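Metallocarboxypeptidase (Trypanosoma cruzi, PDB 3DWC) is an M32-family metallocarboxypeptidase that probably releases C-terminal amino acids other than proline from peptides, with broad specificity. Local coordinates at residues K111-Q114 / V115-T118; A126-L129 / P130-K133; N336-R339 / V340-V344; R494-E497 / R498-D502. All coordinates share one frame; numbering follows the deposited sequence.

In the fold
The four interactions are short helical contacts that fall into two distant pairs. Interactions 1 and 2 lie on the consecutive helices 99-122 and 125-147, their centres about 10 Å apart, and meet directly where Ala112 CB packs 3.5 Å from Thr131 CG2. Interactions 3 and 4 have centres about 14 Å apart and join where the residues following helix 334-341 reach helix 490-501, with Val344 CG2 3.4 Å from Tyr500 CD1. Between the two pairs the centres stand about 37 to 41 Å apart, and no atoms touch. All four lie away from the cobalt site of His267, His271 and Glu298, so they illustrate packing of the helical scaffold rather than catalysis.

Interaction 1: residues K111-Q114 / V115-T118; sequences KAHQ and VWKT
Thr118 and Gln114 meet one helical turn apart, where the threonine hydroxyl folds back onto the backbone carbonyl of the preceding turn. Thr118 OG1 donates to Gln114 O over 3.1 Å, tilted about 20° from the carbonyl plane; the torsion that places OG1 opposite the carbonyl carbon and next to its own backbone N (chi1 -45°) brings it there. The same oxygen takes a weak bond from Thr118 N, so it serves both donors of one residue. The rest of the backbone ladder is regular: Trp116 N bonds Ala112 O and Lys117 N bonds His113 O, each at 2.9 Å, while Val115 N reaches Lys111 O only weakly.

Van der Waals contacts are lighter. One methyl of Val115, CG2, rests 3.2 Å from Lys111 O and 4.2 Å from Lys111 CG, so it lies against the base of the lysine chain. The imidazole of His113 comes obliquely upon Lys117, one turn further along, with His113 NE2 4.1 Å from Lys117 CD. The indole of Trp116 turns its edge to His113 O, with CE3 4.0 Å from that oxygen.

The polar ends mostly find partners beyond this turn. Trp116 NE1 bonds Leu407 O, Gln114 NE2 bonds Thr110 O, and Lys111 NZ makes a weak bond to Thr131 on helix 125-147. Chemically, then, the side chains add one hydroxyl-to-carbonyl bond to the helical ladder, while the indole N-H ties helix 99-122 to the loop that carries Leu407.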
loop_
_atom_site.group_PDB
_atom_site.type_symbol
_atom_site.label_atom_id
_atom_site.label_comp_id
_atom_site.label_asym_id
_atom_site.label_seq_id
_atom_site.Cartn_x
_atom_site.Cartn_y
_atom_site.Cartn_z
ATOM N N LYS B 111 -16.273 5.834 -20.029
ATOM C CA LYS B 111 -16.940 5.242 -21.189
ATOM C C LYS B 111 -15.931 5.061 -22.319
ATOM O O LYS B 111 -15.734 3.955 -22.827
ATOM C CB LYS B 111 -18.096 6.127 -21.679
ATOM C CG LYS B 111 -18.828 5.578 -22.932
ATOM C CD LYS B 111 -19.987 6.484 -23.418
ATOM C CE LYS B 111 -20.286 6.289 -24.934
ATOM N NZ LYS B 111 -19.242 6.918 -25.842
ATOM N N ALA B 112 -15.285 6.163 -22.684
ATOM C CA ALA B 112 -14.376 6.193 -23.823
ATOM C C ALA B 112 -13.341 5.082 -23.732
ATOM O O ALA B 112 -12.966 4.498 -24.750
ATOM C CB ALA B 112 -13.698 7.560 -23.934
ATOM N N HIS B 113 -12.913 4.769 -22.510
ATOM C CA HIS B 113 -11.899 3.748 -22.300
ATOM C C HIS B 113 -12.306 2.369 -22.811
ATOM O O HIS B 113 -11.583 1.781 -23.613
ATOM C CB HIS B 113 -11.498 3.656 -20.832
ATOM C CG HIS B 113 -10.444 2.623 -20.576
ATOM N ND1 HIS B 113 -9.109 2.838 -20.851
ATOM C CD2 HIS B 113 -10.531 1.356 -20.110
ATOM C CE1 HIS B 113 -8.416 1.756 -20.537
ATOM N NE2 HIS B 113 -9.257 0.840 -20.092
ATOM N N GLN B 114 -13.452 1.857 -22.355
ATOM C CA GLN B 114 -13.918 0.515 -22.754
ATOM C C GLN B 114 -14.151 0.430 -24.258
ATOM O O GLN B 114 -13.813 -0.574 -24.890
ATOM C CB GLN B 114 -15.230 0.150 -22.064
ATOM C CG GLN B 114 -15.213 0.119 -20.557
ATOM C CD GLN B 114 -16.601 0.383 -19.996
ATOM O OE1 GLN B 114 -17.315 -0.543 -19.594
ATOM N NE2 GLN B 114 -17.007 1.656 -20.005
ATOM N N VAL B 115 -14.733 1.491 -24.815
ATOM C CA VAL B 115 -14.959 1.600 -26.257
ATOM C C VAL B 115 -13.645 1.569 -27.050
ATOM O O VAL B 115 -13.543 0.835 -28.029
ATOM C CB VAL B 115 -15.748 2.880 -26.626
ATOM C CG1 VAL B 115 -16.242 2.797 -28.069
ATOM C CG2 VAL B 115 -16.925 3.075 -25.688
ATOM N N TRP B 116 -12.650 2.358 -26.622
ATOM C CA TRP B 116 -11.308 2.349 -27.244
ATOM C C TRP B 116 -10.659 0.974 -27.189
ATOM O O TRP B 116 -10.272 0.403 -28.207
ATOM C CB TRP B 116 -10.376 3.362 -26.540
ATOM C CG TRP B 116 -8.914 3.210 -26.920
ATOM C CD1 TRP B 116 -8.308 3.690 -28.042
ATOM C CD2 TRP B 116 -7.890 2.527 -26.179
ATOM N NE1 TRP B 116 -6.983 3.344 -28.054
ATOM C CE2 TRP B 116 -6.700 2.625 -26.924
ATOM C CE3 TRP B 116 -7.868 1.843 -24.960
ATOM C CZ2 TRP B 116 -5.498 2.081 -26.488
ATOM C CZ3 TRP B 116 -6.672 1.274 -24.537
ATOM C CH2 TRP B 116 -5.502 1.406 -25.298
ATOM N N LYS B 117 -10.547 0.447 -25.981
ATOM C CA LYS B 117 -9.836 -0.796 -25.751
ATOM C C LYS B 117 -10.277 -1.906 -26.731
ATOM O O LYS B 117 -9.427 -2.565 -27.350
ATOM C CB LYS B 117 -10.025 -1.225 -24.292
ATOM C CG LYS B 117 -9.044 -2.279 -23.813
ATOM C CD LYS B 117 -9.205 -2.614 -22.307
ATOM C CE LYS B 117 -10.531 -3.308 -21.962
ATOM N NZ LYS B 117 -10.683 -4.699 -22.506
ATOM N N THR B 118 -11.591 -2.087 -26.893
ATOM C CA THR B 118 -12.136 -3.134 -27.760
ATOM C C THR B 118 -11.964 -2.811 -29.242
ATOM O O THR B 118 -11.541 -3.674 -30.014
ATOM C CB THR B 118 -13.657 -3.407 -27.478
ATOM O OG1 THR B 118 -13.899 -3.483 -26.065
ATOM C CG2 THR B 118 -14.105 -4.714 -28.132
#

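Interaction 2: residues A126-L129 / P130-K133; sequences AGFL and PTLK
Pro130 follows Leu129 with its ring laid against the turn before it: CD stands 3.4 Å from Ala126 O, the carbonyl four residues back, which a proline nitrogen, lacking a hydrogen, cannot bond. Pro130 CD also packs 3.6 Å from Leu129 CB. The next residue, Thr131, sets its methyl against the phenyl ring of Phe128, CG2 lying 4.1 Å from CE1, and the two side chains run nearly perpendicular. Thr131 also packs on Val115 of helix 99-122.

This is the early part of helix 125-147, and the helix is kinked here, since the usual bonds from N to the carbonyl four residues back are missing at Pro130 and Thr131. Normal bonding resumes at Leu132, whose N bonds Phe128 O at 3.0 Å with an N-H...O angle of 167°. Leu132 also supplies the main apolar contact: its CB and CG both come within 3.6 Å of Phe128 CE2, approaching the ring obliquely. The phenyl group reaches forward along the helix because its CG stands opposite the backbone N (chi1 -171°), which directs it toward the following turn. Phe128 also touches Cys119 of helix 99-122 and Leu407.

Lys133 N then bonds Leu129 O at 2.9 Å. The aliphatic part of the lysine crosses the leucine, with CG 4.0 Å from Leu129 CD1, before its end turns away; farther out, the lysine side chain touches Glu380, and Leu129 rests on Ala379.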
loop_
_atom_site.group_PDB
_atom_site.type_symbol
_atom_site.label_atom_id
_atom_site.label_comp_id
_atom_site.label_asym_id
_atom_site.label_seq_id
_atom_site.Cartn_x
_atom_site.Cartn_y
_atom_site.Cartn_z
ATOM N N ALA B 126 -14.232 3.230 -36.987
ATOM C CA ALA B 126 -15.658 3.580 -37.175
ATOM C C ALA B 126 -16.556 3.385 -35.937
ATOM O O ALA B 126 -17.452 4.199 -35.688
ATOM C CB ALA B 126 -16.196 2.804 -38.315
ATOM N N GLY B 127 -16.310 2.314 -35.178
ATOM C CA GLY B 127 -16.939 2.125 -33.868
ATOM C C GLY B 127 -16.414 3.065 -32.785
ATOM O O GLY B 127 -17.123 3.363 -31.812
ATOM N N PHE B 128 -15.177 3.533 -32.936
ATOM C CA PHE B 128 -14.609 4.484 -31.985
ATOM C C PHE B 128 -15.080 5.896 -32.288
ATOM O O PHE B 128 -15.330 6.672 -31.376
ATOM C CB PHE B 128 -13.082 4.427 -32.002
ATOM C CG PHE B 128 -12.432 5.229 -30.892
ATOM C CD1 PHE B 128 -12.726 4.963 -29.552
ATOM C CD2 PHE B 128 -11.528 6.239 -31.184
ATOM C CE1 PHE B 128 -12.131 5.699 -28.521
ATOM C CE2 PHE B 128 -10.923 6.982 -30.152
ATOM C CZ PHE B 128 -11.234 6.711 -28.821
ATOM N N LEU B 129 -15.250 6.195 -33.575
ATOM C CA LEU B 129 -15.419 7.569 -34.076
ATOM C C LEU B 129 -16.465 8.430 -33.376
ATOM O O LEU B 129 -16.235 9.625 -33.204
ATOM C CB LEU B 129 -15.699 7.559 -35.585
ATOM C CG LEU B 129 -15.911 8.907 -36.288
ATOM C CD1 LEU B 129 -14.729 9.860 -36.060
ATOM C CD2 LEU B 129 -16.151 8.683 -37.773
ATOM N N PRO B 130 -17.629 7.851 -33.007
ATOM C CA PRO B 130 -18.612 8.679 -32.300
ATOM C C PRO B 130 -18.082 9.179 -30.957
ATOM O O PRO B 130 -18.193 10.375 -30.665
ATOM C CB PRO B 130 -19.817 7.735 -32.119
ATOM C CG PRO B 130 -19.622 6.653 -33.143
ATOM C CD PRO B 130 -18.130 6.482 -33.231
ATOM N N THR B 131 -17.502 8.269 -30.169
ATOM C CA THR B 131 -16.775 8.640 -28.947
ATOM C C THR B 131 -15.698 9.685 -29.248
ATOM O O THR B 131 -15.673 10.741 -28.631
ATOM C CB THR B 131 -16.046 7.438 -28.291
ATOM O OG1 THR B 131 -16.982 6.411 -27.948
ATOM C CG2 THR B 131 -15.307 7.890 -27.032
ATOM N N LEU B 132 -14.828 9.380 -30.212
ATOM C CA LEU B 132 -13.684 10.244 -30.529
ATOM C C LEU B 132 -14.147 11.676 -30.838
ATOM O O LEU B 132 -13.572 12.633 -30.320
ATOM C CB LEU B 132 -12.841 9.631 -31.673
ATOM C CG LEU B 132 -11.366 10.030 -31.969
ATOM C CD1 LEU B 132 -11.249 10.785 -33.272
ATOM C CD2 LEU B 132 -10.610 10.795 -30.826
ATOM N N LYS B 133 -15.208 11.815 -31.634
ATOM C CA LYS B 133 -15.823 13.125 -31.899
ATOM C C LYS B 133 -16.210 13.860 -30.620
ATOM O O LYS B 133 -16.083 15.079 -30.559
ATOM C CB LYS B 133 -17.072 12.986 -32.787
ATOM C CG LYS B 133 -16.777 12.738 -34.273
ATOM C CD LYS B 133 -18.000 12.213 -35.048
ATOM C CE LYS B 133 -18.823 13.324 -35.711
ATOM N NZ LYS B 133 -19.626 14.142 -34.747
#

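Interaction 3: residues N336-R339 / V340-V344; sequences NMKR and VIQRV. With SO4 (sulfate ion), chain U.
Gln342 crosses Lys338 obliquely one turn on, its amide group against the extended lysine chain: Lys338 CG is 3.7 Å from Gln342 CD, and Lys338 CE is 3.5 Å from Gln342 OE1. The lysine stays straight from CG onward, which lets several of its methylenes share the amide. Met337 CE meets Ile341 CG1 at 4.2 Å. Separately, Asn336 ND2 sits 3.7 Å from Val340 CG2.

Beneath these side chains, Gln342 N closes the helix by bonding Lys338 O at 2.9 Å, and Gln342 itself is the first residue to leave helical geometry. Farther out, Gln342 NE2 bonds Gly505 OXT and Arg310 O, while Asn336 ND2 bonds Leu201 O and Ala331 O.

Arg339 bends outward to a sulfate, presumably picked up from the crystallisation solution. Its NH2 bonds O4 of that ion at 3.0 Å and also bonds Thr199 O, while Thr199 N grips the same ion. The side-chain NE2 of Gln342 is thus shared between the chain terminus and Arg310 O, so the amide end is held by partners outside this turn while Lys338 CG and CE pack against the group.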
loop_
_atom_site.group_PDB
_atom_site.type_symbol
_atom_site.label_atom_id
_atom_site.label_comp_id
_atom_site.label_asym_id
_atom_site.label_seq_id
_atom_site.Cartn_x
_atom_site.Cartn_y
_atom_site.Cartn_z
ATOM N N ASN B 336 29.372 -5.260 -29.746
ATOM C CA ASN B 336 28.116 -5.852 -30.181
ATOM C C ASN B 336 26.908 -5.314 -29.403
ATOM O O ASN B 336 25.884 -5.018 -30.003
ATOM C CB ASN B 336 28.133 -7.376 -30.095
ATOM C CG ASN B 336 26.860 -7.968 -30.620
ATOM O OD1 ASN B 336 26.678 -7.997 -31.830
ATOM N ND2 ASN B 336 25.946 -8.391 -29.733
ATOM N N MET B 337 27.023 -5.119 -28.090
ATOM C CA MET B 337 25.884 -4.601 -27.361
ATOM C C MET B 337 25.516 -3.189 -27.767
ATOM O O MET B 337 24.357 -2.808 -27.723
ATOM C CB MET B 337 26.070 -4.706 -25.855
ATOM C CG MET B 337 26.037 -6.150 -25.358
ATOM S SD MET B 337 24.526 -7.036 -25.744
ATOM C CE MET B 337 23.357 -5.850 -25.123
ATOM N N LYS B 338 26.497 -2.377 -28.106
ATOM C CA LYS B 338 26.189 -1.072 -28.684
ATOM C C LYS B 338 25.334 -1.197 -29.951
ATOM O O LYS B 338 24.414 -0.417 -30.187
ATOM C CB LYS B 338 27.474 -0.300 -28.978
ATOM C CG LYS B 338 27.221 1.075 -29.558
ATOM C CD LYS B 338 28.542 1.826 -29.723
ATOM C CE LYS B 338 28.448 2.919 -30.745
ATOM N NZ LYS B 338 29.825 3.574 -30.910
ATOM N N ARG B 339 25.633 -2.192 -30.768
ATOM C CA ARG B 339 24.913 -2.381 -32.029
ATOM C C ARG B 339 23.490 -2.809 -31.794
ATOM O O ARG B 339 22.594 -2.347 -32.481
ATOM C CB ARG B 339 25.645 -3.364 -32.933
ATOM C CG ARG B 339 26.547 -2.654 -33.873
ATOM C CD ARG B 339 27.993 -3.007 -33.823
ATOM N NE ARG B 339 28.375 -4.014 -34.763
ATOM C CZ ARG B 339 29.568 -4.156 -35.345
ATOM N NH1 ARG B 339 30.583 -3.318 -35.167
ATOM N NH2 ARG B 339 29.733 -5.176 -36.159
ATOM N N VAL B 340 23.294 -3.665 -30.792
ATOM C CA VAL B 340 21.967 -4.091 -30.351
ATOM C C VAL B 340 21.163 -2.889 -29.767
ATOM O O VAL B 340 20.065 -2.595 -30.200
ATOM C CB VAL B 340 22.092 -5.233 -29.289
ATOM C CG1 VAL B 340 20.717 -5.550 -28.630
ATOM C CG2 VAL B 340 22.748 -6.481 -29.906
ATOM N N ILE B 341 21.726 -2.196 -28.797
ATOM C CA ILE B 341 21.029 -1.116 -28.084
ATOM C C ILE B 341 20.780 0.147 -28.967
ATOM O O ILE B 341 19.808 0.888 -28.707
ATOM C CB ILE B 341 21.801 -0.759 -26.740
ATOM C CG1 ILE B 341 21.866 -1.933 -25.740
ATOM C CG2 ILE B 341 21.241 0.424 -25.981
ATOM C CD1 ILE B 341 20.616 -2.420 -25.293
ATOM N N GLN B 342 21.626 0.404 -29.978
ATOM C CA GLN B 342 21.494 1.608 -30.848
ATOM C C GLN B 342 20.903 1.273 -32.207
ATOM O O GLN B 342 20.956 2.066 -33.130
ATOM C CB GLN B 342 22.832 2.308 -31.068
ATOM C CG GLN B 342 23.364 2.995 -29.803
ATOM C CD GLN B 342 24.652 3.747 -30.025
ATOM O OE1 GLN B 342 25.111 3.917 -31.154
ATOM N NE2 GLN B 342 25.229 4.246 -28.939
ATOM N N ARG B 343 20.358 0.072 -32.338
ATOM C CA ARG B 343 19.819 -0.369 -33.631
ATOM C C ARG B 343 18.651 0.514 -34.040
ATOM O O ARG B 343 17.824 0.846 -33.209
ATOM C CB ARG B 343 19.331 -1.811 -33.543
ATOM C CG ARG B 343 19.080 -2.405 -34.931
ATOM C CD ARG B 343 18.166 -3.594 -34.837
ATOM N NE ARG B 343 18.854 -4.862 -35.044
ATOM C CZ ARG B 343 19.119 -5.777 -34.107
ATOM N NH1 ARG B 343 18.797 -5.596 -32.804
ATOM N NH2 ARG B 343 19.722 -6.898 -34.491
ATOM N N VAL B 344 18.632 0.905 -35.308
ATOM C CA VAL B 344 17.605 1.777 -35.855
ATOM C C VAL B 344 16.729 0.965 -36.794
ATOM O O VAL B 344 17.212 0.416 -37.790
ATOM C CB VAL B 344 18.207 3.023 -36.554
ATOM C CG1 VAL B 344 17.125 3.807 -37.259
ATOM C CG2 VAL B 344 18.905 3.909 -35.506
HETATM S S SO4 U . 31.540 -6.451 -38.883
HETATM O O1 SO4 U . 32.708 -7.168 -38.354
HETATM O O2 SO4 U . 31.542 -6.487 -40.348
HETATM O O3 SO4 U . 30.312 -7.083 -38.416
HETATM O O4 SO4 U . 31.599 -5.056 -38.448
#

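Interaction 4: residues R494-E497 / R498-D502; sequences RHLE and RRYRD. With SO4 (sulfate ion), chain V.
The last turns of helix 490-501 close in a wider pi-type turn, in which Glu497 O accepts from both Arg501 N and Asp502 N, each at 2.9 Å. The two donors differ in approach: Asp502 N comes nearly end-on to the carbonyl, whereas Arg501 N sits above its plane. Side chains form a salt-bridge network at this end. Arg501 NH1 bonds Asp502 OD1 at 3.2 Å, almost straight (176°) and on the syn side of the carboxylate, and lies 2.8 Å from Asp502 OD2 in the same salt bridge, a weak hydrogen bond. Arg501 NH2 forms a looser salt bridge of 3.6 Å with Glu497 OE1. A water linking that oxygen to NH2, the latter bond weak, fills out the network. Glu497 OE1 has a second cation in Arg493.

One turn back, His495 and Arg499 both swing CG to the far side of their backbone N (chi1 167° and 171°), which lets them run side by side, imidazole edge to guanidinium face: His495 CE1 stands 3.3 Å over the centre of the Arg499 guanidinium. Glu355 probably offsets the charge here, since it receives His495 NE2 and Arg499 NH2, and also the hydroxyl of Tyr500.

Arg494 CG lies 3.5 Å from Arg498 NH2, over one face of that guanidinium. Arg494 NH2 bonds O4 of a sulfate at 3.0 Å, and Arg494 NH1 bonds its O3 weakly; Asn488 ND2 binds the same ion.

Within the fold, Leu496 and Tyr500 turn toward helix 168-196, where they touch Leu185 and Val189, and Arg499 reaches Gln342 beyond helix 334-341.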
loop_
_atom_site.group_PDB
_atom_site.type_symbol
_atom_site.label_atom_id
_atom_site.label_comp_id
_atom_site.label_asym_id
_atom_site.label_seq_id
_atom_site.Cartn_x
_atom_site.Cartn_y
_atom_site.Cartn_z
ATOM N N ARG B 494 22.213 17.501 -32.670
ATOM C CA ARG B 494 23.636 17.151 -32.654
ATOM C C ARG B 494 23.903 15.839 -31.969
ATOM O O ARG B 494 24.781 15.107 -32.406
ATOM C CB ARG B 494 24.472 18.199 -31.914
ATOM C CG ARG B 494 25.191 19.104 -32.777
ATOM C CD ARG B 494 24.602 20.378 -32.803
ATOM N NE ARG B 494 24.746 21.102 -31.542
ATOM C CZ ARG B 494 24.659 22.423 -31.460
ATOM N NH1 ARG B 494 24.494 23.137 -32.566
ATOM N NH2 ARG B 494 24.761 23.034 -30.280
ATOM N N HIS B 495 23.191 15.567 -30.882
ATOM C CA HIS B 495 23.232 14.232 -30.199
ATOM C C HIS B 495 22.835 13.091 -31.142
ATOM O O HIS B 495 23.538 12.079 -31.252
ATOM C CB HIS B 495 22.274 14.201 -29.007
ATOM C CG HIS B 495 22.018 12.813 -28.468
ATOM N ND1 HIS B 495 22.987 12.099 -27.795
ATOM C CD2 HIS B 495 20.910 12.030 -28.471
ATOM C CE1 HIS B 495 22.512 10.923 -27.451
ATOM N NE2 HIS B 495 21.248 10.845 -27.855
ATOM N N LEU B 496 21.686 13.245 -31.809
ATOM C CA LEU B 496 21.228 12.208 -32.744
ATOM C C LEU B 496 22.143 12.008 -33.955
ATOM O O LEU B 496 22.410 10.889 -34.332
ATOM C CB LEU B 496 19.747 12.436 -33.169
ATOM C CG LEU B 496 18.665 12.336 -32.061
ATOM C CD1 LEU B 496 17.339 12.805 -32.559
ATOM C CD2 LEU B 496 18.541 10.912 -31.406
ATOM N N GLU B 497 22.603 13.088 -34.574
ATOM C CA GLU B 497 23.596 13.058 -35.666
ATOM C C GLU B 497 24.908 12.370 -35.302
ATOM O O GLU B 497 25.391 11.489 -36.041
ATOM C CB GLU B 497 23.923 14.497 -36.131
ATOM C CG GLU B 497 22.791 15.159 -36.887
ATOM C CD GLU B 497 23.081 16.637 -37.205
ATOM O OE1 GLU B 497 22.349 17.191 -38.009
ATOM O OE2 GLU B 497 24.017 17.247 -36.653
ATOM N N ARG B 498 25.463 12.754 -34.154
ATOM C CA ARG B 498 26.695 12.192 -33.670
ATOM C C ARG B 498 26.621 10.722 -33.331
ATOM O O ARG B 498 27.573 9.987 -33.586
ATOM C CB ARG B 498 27.211 12.956 -32.433
ATOM C CG ARG B 498 27.702 14.344 -32.803
ATOM C CD ARG B 498 27.972 15.257 -31.603
ATOM N NE ARG B 498 28.261 16.614 -32.078
ATOM C CZ ARG B 498 28.295 17.703 -31.292
ATOM N NH1 ARG B 498 28.060 17.624 -30.001
ATOM N NH2 ARG B 498 28.556 18.886 -31.813
ATOM N N ARG B 499 25.508 10.316 -32.737
ATOM C CA ARG B 499 25.349 8.962 -32.319
ATOM C C ARG B 499 24.992 8.077 -33.520
ATOM O O ARG B 499 25.654 7.070 -33.740
ATOM C CB ARG B 499 24.312 8.872 -31.220
ATOM C CG ARG B 499 23.930 7.439 -30.886
ATOM C CD ARG B 499 23.154 7.356 -29.591
ATOM N NE ARG B 499 23.956 7.667 -28.414
ATOM C CZ ARG B 499 23.474 7.732 -27.179
ATOM N NH1 ARG B 499 24.288 7.987 -26.145
ATOM N NH2 ARG B 499 22.188 7.503 -26.976
ATOM N N TYR B 500 23.975 8.462 -34.311
ATOM C CA TYR B 500 23.469 7.570 -35.356
ATOM C C TYR B 500 24.096 7.724 -36.738
ATOM O O TYR B 500 24.237 6.754 -37.490
ATOM C CB TYR B 500 21.945 7.608 -35.393
ATOM C CG TYR B 500 21.385 7.047 -34.097
ATOM C CD1 TYR B 500 21.328 5.671 -33.879
ATOM C CD2 TYR B 500 21.006 7.887 -33.057
ATOM C CE1 TYR B 500 20.850 5.162 -32.691
ATOM C CE2 TYR B 500 20.540 7.382 -31.847
ATOM C CZ TYR B 500 20.491 6.023 -31.668
ATOM O OH TYR B 500 20.045 5.490 -30.486
ATOM N N ARG B 501 24.438 8.950 -37.086
ATOM C CA ARG B 501 24.947 9.236 -38.385
ATOM C C ARG B 501 26.475 9.122 -38.383
ATOM O O ARG B 501 27.063 8.651 -39.357
ATOM C CB ARG B 501 24.469 10.620 -38.813
ATOM C CG ARG B 501 24.773 10.960 -40.256
ATOM C CD ARG B 501 25.777 12.040 -40.332
ATOM N NE ARG B 501 25.181 13.349 -40.287
ATOM C CZ ARG B 501 25.682 14.411 -39.649
ATOM N NH1 ARG B 501 26.771 14.368 -38.887
ATOM N NH2 ARG B 501 25.039 15.551 -39.747
ATOM N N ASP B 502 27.124 9.524 -37.296
ATOM C CA ASP B 502 28.593 9.433 -37.194
ATOM C C ASP B 502 29.088 8.289 -36.284
ATOM O O ASP B 502 30.299 8.115 -36.110
ATOM C CB ASP B 502 29.115 10.768 -36.677
ATOM C CG ASP B 502 28.643 11.927 -37.528
ATOM O OD1 ASP B 502 28.284 11.614 -38.650
ATOM O OD2 ASP B 502 28.589 13.113 -37.090
HETATM S S SO4 V . 22.998 26.209 -31.479
HETATM O O1 SO4 V . 24.219 26.965 -31.782
HETATM O O2 SO4 V . 21.832 27.105 -31.528
HETATM O O3 SO4 V . 22.805 25.218 -32.539
HETATM O O4 SO4 V . 23.167 25.550 -30.168
HETATM O O HOH W 1 24.654 18.506 -39.634
#